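Local coordinates for protein type II secretion ATPase XpsE (Xanthomonas campestris, PDB 2D28) that belongs to the type II secretion ATPases, here represented by its N-terminal domain, which combines a helical bundle with a small alpha/beta unit, at residues Glu56-Val61 / Asp112-Tyr117; Leu88-Gln93 / Ile119-Leu124; Thr8-Ala13 / Gly38-Leu43. The protein carries 1 engineered substitution. All coordinates share one frame; numbering follows the deposited sequence.

Contact 1 lies between the other two, touching both. Contact 3 (8-13 with 38-43) joins two of the N-terminal helices; contact 1 (56-61 with 112-117) ties helix 51-62 to the turn that leads into helix 116-126; contact 2 (88-93 with 119-124) packs that same helix 116-126 against helix 88-94. The centres of contacts 1 and 3 lie about 10 Å apart, and these two touch directly: Tyr114 CE2 is 3.6 Å from Leu40 CD1, and Thr57 packs on Ile10 and Ala13. Contacts 1 and 2 are about 15 Å apart between centres and meet where Ile119 CD1 lies 3.3 Å from Pro113 O. Contacts 2 and 3 do not touch, their nearest atoms being about 9 Å apart.

Contact 1: residues Glu56-Val61 / Asp112-Tyr117; sequences ETCAEV and DPYDDY
Cys58 and Pro113 mark the closest approach of the two backbones, their CA atoms 6.8 Å apart. Residues 56-61 are regular helix, whereas 112-117 begin as a type I beta turn from Asp112 to Asp115, closed by the bond from Asp115 N to Asp112 O (3.0 Å), and then enter helix 116-126. No hydrogen bond links the segments; the contact rests on one helical residue meeting two residues of the turn.

Cys58 touches with both of its side-chain atoms. Its CB lies 3.7 Å from Pro113 CG, which sets an apolar methylene against the proline ring. SG, anti to the carbonyl carbon (chi1 -76°), reaches the rim of Tyr114, 3.8 Å from CD2 and nearly as close to CE2. The sulfur is 5.0 Å from the centroid of the Tyr114 ring and 84° off the ring normal, so it sits in the ring plane at the edge, beside the aromatic C-H groups and not over the pi face. Tyr114 CG lies between its backbone N and carbonyl carbon (chi1 57°), which brings the CD2-CE2 edge to the sulfur; the broad ring also touches Ala6 of helix 6-16. Cysteine is small enough for a close helix-to-turn approach yet offers a polarisable atom to the ring edge. Proline's fixed phi suits the second position of a type I turn.

Beside this contact, two partners outside the turn hold Asp112 OD1: Arg137 in a salt bridge and His54 in a hydrogen bond. Asp115, at the N-cap position, uses OD1 to cap the backbone N of Ala118. A Cys sulfur-aromatic contact thus joins a type I turn and an N-capped helix, at the entry to a beta-alpha-beta crossover in which helix 116-126 connects the neighbouring parallel strands 105-110 and 130-134.

Contact 2: residues Leu88-Gln93 / Ile119-Leu124; sequences LRFLKQ and IDAVRL
Phe90 carries the contact, meeting Ala121 and Val122 of helix 116-126. Before it, Arg89 turns back to its own helix: NH1 donates to Gln93 OE1 at 2.6 Å, with the oxygen close to the guanidinium plane, and NH2 adds a weak bond to the same atom.

Next comes Phe90, with CG anti to the backbone N (chi1 -178°), which swings the ring out to helix 116-126. Its far end does the touching. CZ lies 4.0 Å from Ala121 CB, a methyl near the ring plane at the edge, while CE2 lies 3.6 Å from Val122 CG2, which comes in obliquely. A long flat side chain suits this place, because the backbones stay well separated, with 9.5 Å between the CA atoms of Phe90 and Val122. The small Ala121 admits the ring tip, and CG2 of Val122 packs beside it. Leu96, on strand 96-102, touches both Phe90 and Val122, so the sheet packs against this pair.

On the opposing helix, Arg123 NH1 donates to Asp120 OD1 at 2.9 Å, meeting the oxygen from above the carboxylate plane. Lys92 reaches Glu145 of helix 137-147. Polar groups thus bond elsewhere, and what crosses between the two segments is apolar, held by shape and hydrophobic burial.

Contact 3: residues Thr8-Ala13 / Gly38-Leu43; sequences TRIVEA and GLLALL
Ile10 and Leu40 meet through branches set by their first torsions. Chi1 of -71° in Ile10 places CG1 anti to the carbonyl carbon and leaves CG2 as the branch that faces the other helix; chi1 of -73° in Leu40 likewise sets CG beside its backbone N and carries both methyls to the interface. Ile10 CG2 then rests 3.9 Å from Leu40 CD1, the two side chains crossing at about a right angle.

Val11 adds the second half of the contact through a single methyl. Its CG2 lies 3.9 Å from Leu40 CD2 and 4.1 Å from Leu39 CD2, seated between two leucine ends. Against Leu40 the valine runs in the opposite sense, side by side; against Leu39 it crosses nearly perpendicularly. Beta-branched Ile10 and Val11 give short, stiff side chains close to their helix, and the longer leucines supply the reach needed to meet them, since the axes of the short segments 8-13 and 39-43 come no nearer than 11.1 Å. The CA atoms of Val11 and Leu40, at 7.5 Å, are the nearest pair across the segments, both with CB pointing toward the other segment. Gly38 holds the N-cap position of the second helix, and its carbonyl accepts the first-turn bond from Leu42 N at 2.9 Å.

The N-to-C directions differ by 38°, so these segments run roughly the same way. Leu40 also touches Glu7 and Leu14 of helix 6-16, one turn to each side of Val11. Helix 51-62 also packs on helix 6-16, Thr57 and Val61 touching Ile10, which is thus shared between two neighbouring helices. Tyr114, from the turn before helix 116-126, touches both Ile10 and Leu40 and so joins these helices to the alpha/beta part.

Contact 1: residues Glu56-Val61 / Asp112-Tyr117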
loop_
_atom_site.group_PDB
_atom_site.type_symbol
_atom_site.label_atom_id
_atom_site.label_comp_id
_atom_site.label_asym_id
_atom_site.label_seq_id
_atom_site.Cartn_x
_atom_site.Cartn_y
_atom_site.Cartn_z
ATOM N N GLU A 56 -1.088 -9.421 0.400
ATOM C CA GLU A 56 -0.283 -10.569 0.772
ATOM C C GLU A 56 1.079 -10.684 0.140
ATOM O O GLU A 56 2.135 -10.917 0.827
ATOM C CB GLU A 56 -1.040 -11.866 0.414
ATOM C CG GLU A 56 -0.329 -13.119 0.937
ATOM C CD GLU A 56 -0.793 -13.537 2.323
ATOM O OE1 GLU A 56 -1.524 -12.720 2.981
ATOM O OE2 GLU A 56 -0.447 -14.686 2.734
ATOM N N THR A 57 1.067 -10.517 -1.181
ATOM C CA THR A 57 2.242 -10.661 -1.963
ATOM C C THR A 57 3.229 -9.508 -1.736
ATOM O O THR A 57 4.428 -9.740 -1.691
ATOM C CB THR A 57 1.850 -10.813 -3.427
ATOM O OG1 THR A 57 0.908 -11.896 -3.479
ATOM C CG2 THR A 57 3.085 -11.295 -4.235
ATOM N N CYS A 58 2.717 -8.268 -1.694
ATOM C CA CYS A 58 3.531 -7.115 -1.326
ATOM C C CYS A 58 4.256 -7.409 -0.000
ATOM O O CYS A 58 5.462 -7.231 0.117
ATOM C CB CYS A 58 2.641 -5.883 -1.170
ATOM S SG CYS A 58 2.123 -5.194 -2.714
ATOM N N ALA A 59 3.544 -7.943 0.973
ATOM C CA ALA A 59 4.130 -8.219 2.265
ATOM C C ALA A 59 5.193 -9.303 2.220
ATOM O O ALA A 59 6.249 -9.128 2.808
ATOM C CB ALA A 59 3.064 -8.590 3.241
ATOM N N GLU A 60 4.959 -10.374 1.464
ATOM C CA GLU A 60 5.953 -11.414 1.295
ATOM C C GLU A 60 7.158 -10.883 0.659
ATOM O O GLU A 60 8.226 -11.255 1.037
ATOM C CB GLU A 60 5.524 -12.575 0.385
ATOM C CG GLU A 60 4.444 -13.451 0.925
ATOM C CD GLU A 60 3.793 -14.355 -0.164
ATOM O OE1 GLU A 60 3.980 -14.213 -1.422
ATOM O OE2 GLU A 60 3.118 -15.273 0.265
ATOM N N VAL A 61 7.027 -10.114 -0.404
ATOM C CA VAL A 61 8.202 -9.792 -1.178
ATOM C C VAL A 61 9.047 -8.813 -0.428
ATOM O O VAL A 61 10.313 -8.850 -0.509
ATOM C CB VAL A 61 7.875 -9.259 -2.592
ATOM C CG1 VAL A 61 9.048 -8.615 -3.202
ATOM C CG2 VAL A 61 7.346 -10.411 -3.470
ATOM N N ASP A 112 0.303 0.111 -1.278
ATOM C CA ASP A 112 1.280 -0.086 -2.327
ATOM C C ASP A 112 2.697 0.192 -1.830
ATOM O O ASP A 112 3.339 1.143 -2.238
ATOM C CB ASP A 112 0.947 0.753 -3.545
ATOM C CG ASP A 112 -0.428 0.454 -4.129
ATOM O OD1 ASP A 112 -0.883 -0.733 -4.159
ATOM O OD2 ASP A 112 -1.117 1.364 -4.610
ATOM N N PRO A 113 3.227 -0.692 -1.010
ATOM C CA PRO A 113 4.566 -0.480 -0.407
ATOM C C PRO A 113 5.768 -0.597 -1.316
ATOM O O PRO A 113 6.866 -0.277 -0.855
ATOM C CB PRO A 113 4.593 -1.515 0.705
ATOM C CG PRO A 113 3.761 -2.613 0.177
ATOM C CD PRO A 113 2.609 -1.933 -0.518
ATOM N N TYR A 114 5.562 -1.014 -2.551
ATOM C CA TYR A 114 6.555 -0.994 -3.611
ATOM C C TYR A 114 6.710 0.398 -4.275
ATOM O O TYR A 114 7.569 0.545 -5.122
ATOM C CB TYR A 114 6.164 -1.992 -4.701
ATOM C CG TYR A 114 4.823 -1.774 -5.293
ATOM C CD1 TYR A 114 4.626 -0.898 -6.340
ATOM C CD2 TYR A 114 3.699 -2.444 -4.755
ATOM C CE1 TYR A 114 3.339 -0.711 -6.868
ATOM C CE2 TYR A 114 2.462 -2.259 -5.230
ATOM C CZ TYR A 114 2.265 -1.390 -6.259
ATOM O OH TYR A 114 0.983 -1.197 -6.684
ATOM N N ASP A 115 5.863 1.379 -3.914
ATOM C CA ASP A 115 5.825 2.659 -4.616
ATOM C C ASP A 115 6.753 3.644 -3.888
ATOM O O ASP A 115 6.351 4.324 -2.949
ATOM C CB ASP A 115 4.374 3.164 -4.702
ATOM C CG ASP A 115 4.243 4.400 -5.546
ATOM O OD1 ASP A 115 5.282 5.090 -5.774
ATOM O OD2 ASP A 115 3.113 4.725 -5.930
ATOM N N ASP A 116 8.012 3.609 -4.296
ATOM C CA ASP A 116 9.032 4.392 -3.674
ATOM C C ASP A 116 8.773 5.920 -3.846
ATOM O O ASP A 116 9.155 6.686 -2.990
ATOM C CB ASP A 116 10.422 3.980 -4.188
ATOM C CG ASP A 116 10.585 4.165 -5.637
ATOM O OD1 ASP A 116 10.079 3.295 -6.388
ATOM O OD2 ASP A 116 11.222 5.155 -6.123
ATOM N N TYR A 117 8.064 6.319 -4.894
ATOM C CA TYR A 117 7.684 7.745 -5.064
ATOM C C TYR A 117 6.777 8.214 -3.930
ATOM O O TYR A 117 7.024 9.215 -3.261
ATOM C CB TYR A 117 6.971 7.940 -6.436
ATOM C CG TYR A 117 6.486 9.351 -6.639
ATOM C CD1 TYR A 117 7.359 10.364 -7.102
ATOM C CD2 TYR A 117 5.247 9.732 -6.174
ATOM C CE1 TYR A 117 6.893 11.701 -7.212
ATOM C CE2 TYR A 117 4.802 11.024 -6.276
ATOM C CZ TYR A 117 5.646 12.017 -6.793
ATOM O OH TYR A 117 5.172 13.319 -6.835
#

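Contact 2: residues Leu88-Gln93 / Ile119-Leu124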
loop_
_atom_site.group_PDB
_atom_site.type_symbol
_atom_site.label_atom_id
_atom_site.label_comp_id
_atom_site.label_asym_id
_atom_site.label_seq_id
_atom_site.Cartn_x
_atom_site.Cartn_y
_atom_site.Cartn_z
ATOM N N LEU A 88 -5.676 15.307 3.522
ATOM C CA LEU A 88 -6.649 14.211 3.410
ATOM C C LEU A 88 -6.679 13.668 2.009
ATOM O O LEU A 88 -6.662 12.471 1.806
ATOM C CB LEU A 88 -8.023 14.653 3.892
ATOM C CG LEU A 88 -9.148 13.612 3.728
ATOM C CD1 LEU A 88 -8.848 12.346 4.585
ATOM C CD2 LEU A 88 -10.485 14.227 4.099
ATOM N N ARG A 89 -6.624 14.581 1.006
ATOM C CA ARG A 89 -6.616 14.191 -0.381
ATOM C C ARG A 89 -5.437 13.263 -0.723
ATOM O O ARG A 89 -5.602 12.328 -1.416
ATOM C CB ARG A 89 -6.512 15.445 -1.293
ATOM C CG ARG A 89 -6.679 15.148 -2.791
ATOM C CD ARG A 89 -5.959 16.134 -3.688
ATOM N NE ARG A 89 -4.527 16.061 -3.399
ATOM C CZ ARG A 89 -3.682 15.220 -3.949
ATOM N NH1 ARG A 89 -4.093 14.386 -4.896
ATOM N NH2 ARG A 89 -2.390 15.210 -3.553
ATOM N N PHE A 90 -4.242 13.629 -0.307
ATOM C CA PHE A 90 -3.036 12.831 -0.510
ATOM C C PHE A 90 -3.258 11.403 0.035
ATOM O O PHE A 90 -2.974 10.428 -0.625
ATOM C CB PHE A 90 -1.845 13.495 0.233
ATOM C CG PHE A 90 -0.566 12.795 0.050
ATOM C CD1 PHE A 90 0.387 13.249 -0.892
ATOM C CD2 PHE A 90 -0.251 11.674 0.817
ATOM C CE1 PHE A 90 1.592 12.580 -1.078
ATOM C CE2 PHE A 90 0.974 10.968 0.615
ATOM C CZ PHE A 90 1.880 11.419 -0.350
ATOM N N LEU A 91 -3.711 11.296 1.269
ATOM C CA LEU A 91 -4.049 9.957 1.826
ATOM C C LEU A 91 -4.935 9.121 0.914
ATOM O O LEU A 91 -4.645 7.920 0.636
ATOM C CB LEU A 91 -4.685 10.105 3.206
ATOM C CG LEU A 91 -3.887 10.876 4.249
ATOM C CD1 LEU A 91 -4.649 10.813 5.578
ATOM C CD2 LEU A 91 -2.459 10.444 4.390
ATOM N N LYS A 92 -6.006 9.756 0.418
ATOM C CA LYS A 92 -6.939 9.087 -0.474
ATOM C C LYS A 92 -6.332 8.749 -1.813
ATOM O O LYS A 92 -6.519 7.625 -2.305
ATOM C CB LYS A 92 -8.267 9.832 -0.622
ATOM C CG LYS A 92 -9.015 10.025 0.611
ATOM C CD LYS A 92 -10.343 10.862 0.369
ATOM C CE LYS A 92 -10.975 11.098 1.650
ATOM N NZ LYS A 92 -12.389 10.600 1.716
ATOM N N GLN A 93 -5.586 9.659 -2.426
ATOM C CA GLN A 93 -4.972 9.362 -3.691
ATOM C C GLN A 93 -3.965 8.229 -3.598
ATOM O O GLN A 93 -3.859 7.408 -4.521
ATOM C CB GLN A 93 -4.198 10.608 -4.225
ATOM C CG GLN A 93 -3.506 10.328 -5.467
ATOM C CD GLN A 93 -2.438 11.369 -5.858
ATOM O OE1 GLN A 93 -2.404 12.471 -5.312
ATOM N NE2 GLN A 93 -1.593 11.014 -6.799
ATOM N N ILE A 119 6.280 6.722 -0.941
ATOM C CA ILE A 119 6.929 6.627 0.327
ATOM C C ILE A 119 7.898 7.775 0.520
ATOM O O ILE A 119 7.944 8.280 1.619
ATOM C CB ILE A 119 7.706 5.260 0.441
ATOM C CG1 ILE A 119 6.715 4.117 0.586
ATOM C CG2 ILE A 119 8.834 5.246 1.540
ATOM C CD1 ILE A 119 7.238 2.799 0.151
ATOM N N ASP A 120 8.734 8.065 -0.497
ATOM C CA ASP A 120 9.670 9.187 -0.393
ATOM C C ASP A 120 8.930 10.536 -0.229
ATOM O O ASP A 120 9.361 11.387 0.546
ATOM C CB ASP A 120 10.681 9.168 -1.535
ATOM C CG ASP A 120 11.673 8.046 -1.412
ATOM O OD1 ASP A 120 11.648 7.302 -0.373
ATOM O OD2 ASP A 120 12.407 7.754 -2.377
ATOM N N ALA A 121 7.767 10.681 -0.858
ATOM C CA ALA A 121 6.872 11.842 -0.606
ATOM C C ALA A 121 6.452 11.965 0.861
ATOM O O ALA A 121 6.534 13.078 1.475
ATOM C CB ALA A 121 5.661 11.779 -1.554
ATOM N N VAL A 122 6.106 10.828 1.472
ATOM C CA VAL A 122 5.654 10.836 2.846
ATOM C C VAL A 122 6.827 11.149 3.758
ATOM O O VAL A 122 6.713 11.984 4.715
ATOM C CB VAL A 122 4.944 9.484 3.196
ATOM C CG1 VAL A 122 4.671 9.402 4.630
ATOM C CG2 VAL A 122 3.661 9.382 2.392
ATOM N N ARG A 123 7.967 10.561 3.446
ATOM C CA ARG A 123 9.171 10.737 4.278
ATOM C C ARG A 123 9.532 12.244 4.292
ATOM O O ARG A 123 9.809 12.860 5.363
ATOM C CB ARG A 123 10.368 9.907 3.709
ATOM C CG ARG A 123 10.358 8.416 3.948
ATOM C CD ARG A 123 11.384 7.634 3.226
ATOM N NE ARG A 123 12.708 8.087 3.620
ATOM C CZ ARG A 123 13.755 8.289 2.831
ATOM N NH1 ARG A 123 13.761 8.018 1.550
ATOM N NH2 ARG A 123 14.849 8.799 3.393
ATOM N N LEU A 124 9.496 12.857 3.103
ATOM C CA LEU A 124 9.900 14.270 2.960
ATOM C C LEU A 124 8.870 15.214 3.601
ATOM O O LEU A 124 9.236 16.190 4.304
ATOM C CB LEU A 124 10.061 14.657 1.488
ATOM C CG LEU A 124 10.544 16.121 1.233
ATOM C CD1 LEU A 124 11.975 16.369 1.877
ATOM C CD2 LEU A 124 10.648 16.421 -0.266
#

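Contact 3: residues Thr8-Ala13 / Gly38-Leu43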
loop_
_atom_site.group_PDB
_atom_site.type_symbol
_atom_site.label_atom_id
_atom_site.label_comp_id
_atom_site.label_asym_id
_atom_site.label_seq_id
_atom_site.Cartn_x
_atom_site.Cartn_y
_atom_site.Cartn_z
ATOM N N THR A 8 8.115 -6.006 -10.180
ATOM C CA THR A 8 8.427 -7.207 -10.946
ATOM C C THR A 8 8.460 -8.479 -10.064
ATOM O O THR A 8 7.934 -9.507 -10.457
ATOM C CB THR A 8 9.744 -7.024 -11.663
ATOM O OG1 THR A 8 9.609 -5.976 -12.635
ATOM C CG2 THR A 8 10.149 -8.260 -12.508
ATOM N N ARG A 9 9.000 -8.363 -8.856
ATOM C CA ARG A 9 9.147 -9.523 -7.992
ATOM C C ARG A 9 7.766 -9.868 -7.481
ATOM O O ARG A 9 7.454 -11.021 -7.214
ATOM C CB ARG A 9 10.094 -9.185 -6.824
ATOM C CG ARG A 9 11.573 -9.044 -7.233
ATOM C CD ARG A 9 12.499 -9.677 -6.089
ATOM N NE ARG A 9 12.608 -8.603 -5.238
ATOM C CZ ARG A 9 12.593 -8.439 -3.934
ATOM N NH1 ARG A 9 12.709 -9.318 -2.943
ATOM N NH2 ARG A 9 12.543 -7.164 -3.652
ATOM N N ILE A 10 6.937 -8.853 -7.262
ATOM C CA ILE A 10 5.561 -9.063 -6.780
ATOM C C ILE A 10 4.700 -9.755 -7.895
ATOM O O ILE A 10 3.979 -10.703 -7.618
ATOM C CB ILE A 10 4.905 -7.746 -6.277
ATOM C CG1 ILE A 10 5.563 -7.327 -4.980
ATOM C CG2 ILE A 10 3.443 -7.944 -6.024
ATOM C CD1 ILE A 10 5.372 -5.902 -4.524
ATOM N N VAL A 11 4.756 -9.245 -9.095
ATOM C CA VAL A 11 4.117 -9.908 -10.212
ATOM C C VAL A 11 4.578 -11.358 -10.361
ATOM O O VAL A 11 3.769 -12.252 -10.530
ATOM C CB VAL A 11 4.359 -9.150 -11.535
ATOM C CG1 VAL A 11 3.818 -9.955 -12.730
ATOM C CG2 VAL A 11 3.656 -7.837 -11.500
ATOM N N GLU A 12 5.895 -11.616 -10.275
ATOM C CA GLU A 12 6.388 -12.966 -10.382
ATOM C C GLU A 12 5.845 -13.871 -9.256
ATOM O O GLU A 12 5.493 -15.016 -9.467
ATOM C CB GLU A 12 7.926 -12.949 -10.333
ATOM C CG GLU A 12 8.477 -14.310 -9.930
ATOM C CD GLU A 12 9.965 -14.286 -9.597
ATOM O OE1 GLU A 12 10.345 -13.899 -8.443
ATOM O OE2 GLU A 12 10.752 -14.646 -10.504
ATOM N N ALA A 13 5.781 -13.351 -8.033
ATOM C CA ALA A 13 5.248 -14.080 -6.936
ATOM C C ALA A 13 3.710 -14.310 -7.050
ATOM O O ALA A 13 3.217 -15.355 -6.646
ATOM C CB ALA A 13 5.574 -13.401 -5.605
ATOM N N GLY A 38 0.002 2.003 -13.047
ATOM C CA GLY A 38 1.005 0.962 -12.886
ATOM C C GLY A 38 0.445 -0.409 -13.253
ATOM O O GLY A 38 -0.758 -0.589 -13.369
ATOM N N LEU A 39 1.323 -1.383 -13.406
ATOM C CA LEU A 39 0.886 -2.724 -13.796
ATOM C C LEU A 39 0.012 -3.313 -12.695
ATOM O O LEU A 39 -1.096 -3.815 -12.975
ATOM C CB LEU A 39 2.081 -3.647 -14.141
ATOM C CG LEU A 39 1.754 -5.106 -14.467
ATOM C CD1 LEU A 39 0.630 -5.188 -15.541
ATOM C CD2 LEU A 39 3.002 -5.782 -14.938
ATOM N N LEU A 40 0.462 -3.249 -11.441
ATOM C CA LEU A 40 -0.296 -3.901 -10.385
ATOM C C LEU A 40 -1.663 -3.201 -10.138
ATOM O O LEU A 40 -2.676 -3.826 -9.893
ATOM C CB LEU A 40 0.493 -3.911 -9.078
ATOM C CG LEU A 40 1.661 -4.911 -9.083
ATOM C CD1 LEU A 40 2.587 -4.622 -7.917
ATOM C CD2 LEU A 40 1.114 -6.349 -8.986
ATOM N N ALA A 41 -1.631 -1.885 -10.189
ATOM C CA ALA A 41 -2.858 -1.021 -10.310
ATOM C C ALA A 41 -3.804 -1.475 -11.396
ATOM O O ALA A 41 -4.971 -1.624 -11.131
ATOM C CB ALA A 41 -2.414 0.466 -10.578
ATOM N N LEU A 42 -3.306 -1.758 -12.591
ATOM C CA LEU A 42 -4.165 -2.109 -13.709
ATOM C C LEU A 42 -4.798 -3.483 -13.468
ATOM O O LEU A 42 -6.006 -3.645 -13.671
ATOM C CB LEU A 42 -3.397 -2.119 -15.000
ATOM C CG LEU A 42 -4.174 -2.436 -16.269
ATOM C CD1 LEU A 42 -5.239 -1.359 -16.490
ATOM C CD2 LEU A 42 -3.224 -2.529 -17.430
ATOM N N LEU A 43 -3.985 -4.439 -12.994
ATOM C CA LEU A 43 -4.472 -5.755 -12.581
ATOM C C LEU A 43 -5.550 -5.693 -11.536
ATOM O O LEU A 43 -6.529 -6.443 -11.593
ATOM C CB LEU A 43 -3.293 -6.663 -12.084
ATOM C CG LEU A 43 -2.237 -7.007 -13.134
ATOM C CD1 LEU A 43 -0.987 -7.614 -12.513
ATOM C CD2 LEU A 43 -2.840 -7.986 -14.200
#